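Local coordinates for putative sugar binding protein (Geobacillus stearothermophilus, PDB 6GT9), which binds galactose in the pocket between its two domains and probably serves as the extracellular sugar sensor of a three-component system in galactan utilization, at residues T206-K209 against D213-A216; G174-V179 against I185-I190. One frame throughout, in Å; residues are numbered along the deposited sequence.

Contact 1 of 2, residues T206-K209 against D213-A216; sequences TILK and DVNA
Val214, in the loop leading to strand 216-219, pushes its branched side chain toward the last turn of helix 197-210 and meets Ile207 and Leu208 there. The contact is purely apolar. One methyl, Val214 CG2, lies 4.0 Å from Ile207 CG2, the two side chains meeting at a slant. On the other flank CD2 of Leu208 comes up to the branch point, 4.1 Å from Val214 CB, and is nearly as close to Val214 CG1, with the two side chains crossing at about a right angle. The rotation about the CA-CB bond of Val214 (chi1 167°) parts its methyls in this way, CG1 on the Leu208 side and CG2 on the Ile207 side. A short, stiff valine suits this loop position, its two methyls reaching both Ile207 and Leu208 without a long chain to order, while the longer leucine can reach across from a CB that does not point straight at the loop. Within the fold, helix 197-210 turns back here into the next strand of a beta-alpha-beta crossover. Ile207 and Val214 both rest on Ala157 of strand 154-160, Val214 also meets Val188 of strand 185-192, and Leu208 turns to Val231 and Phe235 of helix 224-235.

Contact 2 of 2, residues G174-V179 against I185-I190; sequences GFEDAV and IRIVAI
Helix 174-179 and strand 185-190 run roughly antiparallel, at 147° with their axes 10.0 Å apart at the closest, and their backbones draw nearer toward the connecting loop, where Val179 faces Ile185. There the two branched side chains cross at about a right angle, Val179 CB lying 4.1 Å from Ile185 CG2. Further along, Ile187 sends its extended chain (chi2 170°) toward the helix, and its terminal CD1 serves two neighbours. Ile187 CD1 sits at the edge of the Phe175 ring, in the ring plane and 3.9 Å from Phe175 CE1, and touches the aliphatic part of Glu176, 3.6 Å from Glu176 CG. One face of that ring is overlain near its rim by Val179 CG1, within the helix itself. The Glu176 chain, extended beyond CG, carries its carboxylate on to Ile190, Glu176 OE2 lying 3.7 Å from Ile190 CD1. Glutamate suits this partly exposed site, since its methylenes pack on Ile187 while its end remains polar. A water oxygen lies 2.7 Å from Val179 O and 2.9 Å from Ile185 O, within hydrogen-bonding distance of both. The chemistry thus implies a helix held on its sheet by hydrophobic packing, with a water between two backbone carbonyls beside the loop.

Contact 2 closes along the chain before contact 1 opens, and strand 185-192 ties them together, being followed directly by helix 197-210. Their centres are 14 Å apart. Ile185, Ile187 and Ile190 of this outermost strand face helix 166-179; the consecutive Val188 and Ala189 interrupt the alternation and face the other layer, Val188 CG2 meeting Val214 CG2 at 3.5 Å and Ala189 CB lying 4.3 Å from Ile207 CG2. Helices on both sides of a mainly parallel sheet are characteristic of the periplasmic-binding-protein fold. Contact 2 approaches the pocket through galactose-binding Arg171, about 6 Å from Phe175 between side chains, but the Phe175 side chain is about 13 Å from the bound galactose; contact 1 lies away from it.

Contact 1 of 2, residues T206-K209 against D213-A216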
ATOM      1  N   THR A 206     -12.255  17.122 -10.142  1.00 30.79           N
ATOM      2  CA  THR A 206     -13.610  17.359  -9.646  1.00 29.98           C
ATOM      3  C   THR A 206     -13.608  17.911  -8.222  1.00 31.04           C
ATOM      4  O   THR A 206     -14.491  18.699  -7.869  1.00 29.57           O
ATOM      5  CB  THR A 206     -14.438  16.072  -9.722  1.00 34.67           C
ATOM      6  OG1 THR A 206     -13.859  15.070  -8.881  1.00 41.91           O
ATOM      7  CG2 THR A 206     -14.471  15.544 -11.142  1.00 31.79           C
ATOM      8  N   ILE A 207     -12.636  17.515  -7.392  1.00 31.00           N
ATOM      9  CA  ILE A 207     -12.529  18.095  -6.051  1.00 29.02           C
ATOM     10  C   ILE A 207     -12.276  19.593  -6.142  1.00 29.52           C
ATOM     11  O   ILE A 207     -12.897  20.390  -5.425  1.00 26.94           O
ATOM     12  CB  ILE A 207     -11.424  17.395  -5.234  1.00 26.85           C
ATOM     13  CG1 ILE A 207     -11.842  15.994  -4.805  1.00 26.16           C
ATOM     14  CG2 ILE A 207     -11.076  18.218  -3.995  1.00 27.20           C
ATOM     15  CD1 ILE A 207     -10.745  15.232  -4.076  1.00 23.72           C
ATOM     16  N   LEU A 208     -11.359  20.000  -7.024  1.00 25.32           N
ATOM     17  CA  LEU A 208     -11.035  21.416  -7.130  1.00 28.84           C
ATOM     18  C   LEU A 208     -12.203  22.225  -7.687  1.00 33.25           C
ATOM     19  O   LEU A 208     -12.360  23.396  -7.327  1.00 30.08           O
ATOM     20  CB  LEU A 208      -9.777  21.602  -7.979  1.00 28.11           C
ATOM     21  CG  LEU A 208      -8.561  20.921  -7.326  1.00 27.98           C
ATOM     22  CD1 LEU A 208      -7.315  20.962  -8.211  1.00 23.24           C
ATOM     23  CD2 LEU A 208      -8.282  21.540  -5.965  1.00 29.54           C
ATOM     24  N   LYS A 209     -13.052  21.629  -8.529  1.00 29.94           N
ATOM     25  CA  LYS A 209     -14.166  22.422  -9.049  1.00 35.42           C
ATOM     26  C   LYS A 209     -15.294  22.544  -8.023  1.00 36.17           C
ATOM     27  O   LYS A 209     -15.899  23.613  -7.898  1.00 33.91           O
ATOM     28  CB  LYS A 209     -14.665  21.860 -10.389  1.00 38.08           C
ATOM     29  CG  LYS A 209     -15.398  20.518 -10.378  1.00 42.34           C
ATOM     30  CD  LYS A 209     -15.800  20.118 -11.827  1.00 43.80           C
ATOM     31  CE  LYS A 209     -16.346  18.685 -11.924  1.00 44.03           C
ATOM     32  NZ  LYS A 209     -15.755  17.878 -13.051  1.00 45.84           N
ATOM     33  N   ASP A 213     -11.596  25.940  -2.472  1.00 26.84           N
ATOM     34  CA  ASP A 213     -10.794  26.348  -1.329  1.00 27.89           C
ATOM     35  C   ASP A 213      -9.756  25.302  -0.912  1.00 27.62           C
ATOM     36  O   ASP A 213      -8.904  25.607  -0.078  1.00 22.30           O
ATOM     37  CB  ASP A 213     -11.708  26.694  -0.142  1.00 31.57           C
ATOM     38  CG  ASP A 213     -12.671  25.564   0.219  1.00 40.68           C
ATOM     39  OD1 ASP A 213     -12.929  24.688  -0.637  1.00 41.40           O
ATOM     40  OD2 ASP A 213     -13.182  25.557   1.362  1.00 40.78           O
ATOM     41  N   VAL A 214      -9.792  24.091  -1.481  1.00 24.14           N
ATOM     42  CA  VAL A 214      -8.768  23.092  -1.183  1.00 26.01           C
ATOM     43  C   VAL A 214      -7.396  23.629  -1.555  1.00 23.72           C
ATOM     44  O   VAL A 214      -7.174  24.094  -2.680  1.00 25.36           O
ATOM     45  CB  VAL A 214      -9.064  21.780  -1.929  1.00 23.70           C
ATOM     46  CG1 VAL A 214      -7.848  20.856  -1.894  1.00 22.90           C
ATOM     47  CG2 VAL A 214     -10.273  21.105  -1.337  1.00 23.85           C
ATOM     48  N   ASN A 215      -6.466  23.580  -0.602  1.00 23.98           N
ATOM     49  CA  ASN A 215      -5.081  23.940  -0.866  1.00 26.22           C
ATOM     50  C   ASN A 215      -4.113  22.865  -0.375  1.00 27.00           C
ATOM     51  O   ASN A 215      -2.898  23.107  -0.331  1.00 22.21           O
ATOM     52  CB  ASN A 215      -4.744  25.308  -0.240  1.00 23.65           C
ATOM     53  CG  ASN A 215      -4.998  25.357   1.269  1.00 31.62           C
ATOM     54  OD1 ASN A 215      -5.239  24.331   1.916  1.00 24.50           O
ATOM     55  ND2 ASN A 215      -4.936  26.562   1.837  1.00 29.93           N
ATOM     56  N   ALA A 216      -4.619  21.686  -0.015  1.00 24.06           N
ATOM     57  CA  ALA A 216      -3.778  20.588   0.434  1.00 23.31           C
ATOM     58  C   ALA A 216      -4.402  19.257   0.024  1.00 22.30           C
ATOM     59  O   ALA A 216      -5.609  19.054   0.183  1.00 23.45           O
ATOM     60  CB  ALA A 216      -3.569  20.634   1.954  1.00 22.83           C
TER

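Contact 2 of 2, residues G174-V179 against I185-I190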
ATOM      1  N   GLY A 174      -5.295   7.118  10.589  1.00 22.26           N
ATOM      2  CA  GLY A 174      -4.146   7.645  11.311  1.00 24.21           C
ATOM      3  C   GLY A 174      -3.875   9.106  10.991  1.00 24.98           C
ATOM      4  O   GLY A 174      -3.509   9.896  11.870  1.00 23.52           O
ATOM      5  N   PHE A 175      -4.036   9.483   9.721  1.00 22.04           N
ATOM      6  CA  PHE A 175      -3.915  10.888   9.333  1.00 24.80           C
ATOM      7  C   PHE A 175      -4.902  11.749  10.104  1.00 24.22           C
ATOM      8  O   PHE A 175      -4.534  12.781  10.678  1.00 28.52           O
ATOM      9  CB  PHE A 175      -4.151  11.011   7.824  1.00 21.34           C
ATOM     10  CG  PHE A 175      -4.159  12.432   7.306  1.00 22.09           C
ATOM     11  CD1 PHE A 175      -5.338  13.166   7.261  1.00 25.77           C
ATOM     12  CD2 PHE A 175      -2.995  13.013   6.821  1.00 20.94           C
ATOM     13  CE1 PHE A 175      -5.358  14.463   6.761  1.00 22.73           C
ATOM     14  CE2 PHE A 175      -2.999  14.323   6.329  1.00 21.80           C
ATOM     15  CZ  PHE A 175      -4.186  15.043   6.295  1.00 21.54           C
ATOM     16  N   GLU A 176      -6.169  11.330  10.121  1.00 26.11           N
ATOM     17  CA  GLU A 176      -7.218  12.092  10.782  1.00 27.34           C
ATOM     18  C   GLU A 176      -6.947  12.243  12.276  1.00 29.81           C
ATOM     19  O   GLU A 176      -7.136  13.330  12.844  1.00 27.72           O
ATOM     20  CB  GLU A 176      -8.563  11.412  10.525  1.00 26.38           C
ATOM     21  CG  GLU A 176      -9.030  11.535   9.072  1.00 27.17           C
ATOM     22  CD  GLU A 176     -10.214  10.638   8.747  1.00 32.42           C
ATOM     23  OE1 GLU A 176     -10.495   9.704   9.526  1.00 35.37           O
ATOM     24  OE2 GLU A 176     -10.865  10.869   7.700  1.00 36.82           O
ATOM     25  N   ASP A 177      -6.492  11.173  12.930  1.00 24.68           N
ATOM     26  CA  ASP A 177      -6.155  11.279  14.348  1.00 29.68           C
ATOM     27  C   ASP A 177      -5.014  12.262  14.570  1.00 26.43           C
ATOM     28  O   ASP A 177      -5.002  13.002  15.566  1.00 26.62           O
ATOM     29  CB  ASP A 177      -5.787   9.905  14.913  1.00 26.94           C
ATOM     30  CG  ASP A 177      -6.979   8.961  14.993  1.00 30.96           C
ATOM     31  OD1 ASP A 177      -8.133   9.436  14.942  1.00 32.53           O
ATOM     32  OD2 ASP A 177      -6.759   7.738  15.128  1.00 30.89           O
ATOM     33  N   ALA A 178      -4.041  12.285  13.655  1.00 26.45           N
ATOM     34  CA  ALA A 178      -2.860  13.120  13.859  1.00 27.80           C
ATOM     35  C   ALA A 178      -3.177  14.608  13.712  1.00 29.44           C
ATOM     36  O   ALA A 178      -2.599  15.435  14.424  1.00 32.89           O
ATOM     37  CB  ALA A 178      -1.750  12.717  12.890  1.00 25.45           C
ATOM     38  N   VAL A 179      -4.070  14.977  12.787  1.00 31.46           N
ATOM     39  CA  VAL A 179      -4.417  16.384  12.575  1.00 28.00           C
ATOM     40  C   VAL A 179      -5.622  16.821  13.393  1.00 32.20           C
ATOM     41  O   VAL A 179      -6.049  17.981  13.276  1.00 33.25           O
ATOM     42  CB  VAL A 179      -4.678  16.680  11.083  1.00 27.77           C
ATOM     43  CG1 VAL A 179      -3.470  16.288  10.235  1.00 30.60           C
ATOM     44  CG2 VAL A 179      -5.952  15.977  10.595  1.00 23.33           C
ATOM     45  N   ILE A 185      -6.920  22.812  10.491  1.00 31.04           N
ATOM     46  CA  ILE A 185      -6.910  21.822   9.420  1.00 23.92           C
ATOM     47  C   ILE A 185      -8.301  21.225   9.332  1.00 26.99           C
ATOM     48  O   ILE A 185      -8.811  20.680  10.318  1.00 30.13           O
ATOM     49  CB  ILE A 185      -5.866  20.723   9.656  1.00 25.55           C
ATOM     50  CG1 ILE A 185      -4.461  21.311   9.546  1.00 25.00           C
ATOM     51  CG2 ILE A 185      -6.054  19.616   8.632  1.00 23.46           C
ATOM     52  CD1 ILE A 185      -3.394  20.381   9.994  1.00 25.75           C
ATOM     53  N   ARG A 186      -8.902  21.306   8.147  1.00 24.42           N
ATOM     54  CA  ARG A 186     -10.209  20.728   7.885  1.00 26.34           C
ATOM     55  C   ARG A 186     -10.122  19.863   6.651  1.00 25.37           C
ATOM     56  O   ARG A 186      -9.554  20.282   5.638  1.00 23.21           O
ATOM     57  CB  ARG A 186     -11.281  21.793   7.653  1.00 31.97           C
ATOM     58  CG  ARG A 186     -11.610  22.595   8.898  1.00 36.42           C
ATOM     59  CD  ARG A 186     -11.642  24.088   8.617  1.00 50.57           C
ATOM     60  NE  ARG A 186     -12.244  24.856   9.705  1.00 51.45           N
ATOM     61  CZ  ARG A 186     -11.574  25.688  10.501  1.00 52.15           C
ATOM     62  NH1 ARG A 186     -10.260  25.880  10.344  1.00 50.41           N
ATOM     63  NH2 ARG A 186     -12.220  26.351  11.459  1.00 52.96           N
ATOM     64  N   ILE A 187     -10.726  18.682   6.735  1.00 29.64           N
ATOM     65  CA  ILE A 187     -10.823  17.757   5.618  1.00 25.21           C
ATOM     66  C   ILE A 187     -12.187  17.946   4.981  1.00 25.82           C
ATOM     67  O   ILE A 187     -13.219  17.709   5.623  1.00 30.81           O
ATOM     68  CB  ILE A 187     -10.637  16.309   6.081  1.00 25.52           C
ATOM     69  CG1 ILE A 187      -9.338  16.180   6.887  1.00 25.60           C
ATOM     70  CG2 ILE A 187     -10.681  15.391   4.885  1.00 23.63           C
ATOM     71  CD1 ILE A 187      -9.201  14.850   7.584  1.00 33.07           C
ATOM     72  N   VAL A 188     -12.201  18.354   3.719  1.00 27.56           N
ATOM     73  CA  VAL A 188     -13.444  18.704   3.039  1.00 32.03           C
ATOM     74  C   VAL A 188     -13.833  17.704   1.971  1.00 28.90           C
ATOM     75  O   VAL A 188     -14.910  17.847   1.371  1.00 33.45           O
ATOM     76  CB  VAL A 188     -13.368  20.118   2.438  1.00 29.00           C
ATOM     77  CG1 VAL A 188     -13.024  21.121   3.525  1.00 31.19           C
ATOM     78  CG2 VAL A 188     -12.344  20.162   1.328  1.00 28.80           C
ATOM     79  N   ALA A 189     -13.001  16.703   1.700  1.00 29.18           N
ATOM     80  CA  ALA A 189     -13.315  15.757   0.641  1.00 24.22           C
ATOM     81  C   ALA A 189     -12.431  14.528   0.794  1.00 26.18           C
ATOM     82  O   ALA A 189     -11.256  14.642   1.156  1.00 27.61           O
ATOM     83  CB  ALA A 189     -13.122  16.398  -0.742  1.00 21.15           C
ATOM     84  N   ILE A 190     -13.021  13.356   0.546  1.00 28.50           N
ATOM     85  CA  ILE A 190     -12.317  12.076   0.477  1.00 25.35           C
ATOM     86  C   ILE A 190     -12.869  11.336  -0.737  1.00 28.80           C
ATOM     87  O   ILE A 190     -14.081  11.109  -0.822  1.00 31.40           O
ATOM     88  CB  ILE A 190     -12.502  11.232   1.759  1.00 26.42           C
ATOM     89  CG1 ILE A 190     -12.124  12.045   3.003  1.00 27.92           C
ATOM     90  CG2 ILE A 190     -11.690   9.940   1.695  1.00 25.93           C
ATOM     91  CD1 ILE A 190     -12.266  11.301   4.320  1.00 31.31           C
TER
HETATM   92  O   HOH W   1      -8.497  18.810  12.486  1.00 33.79           O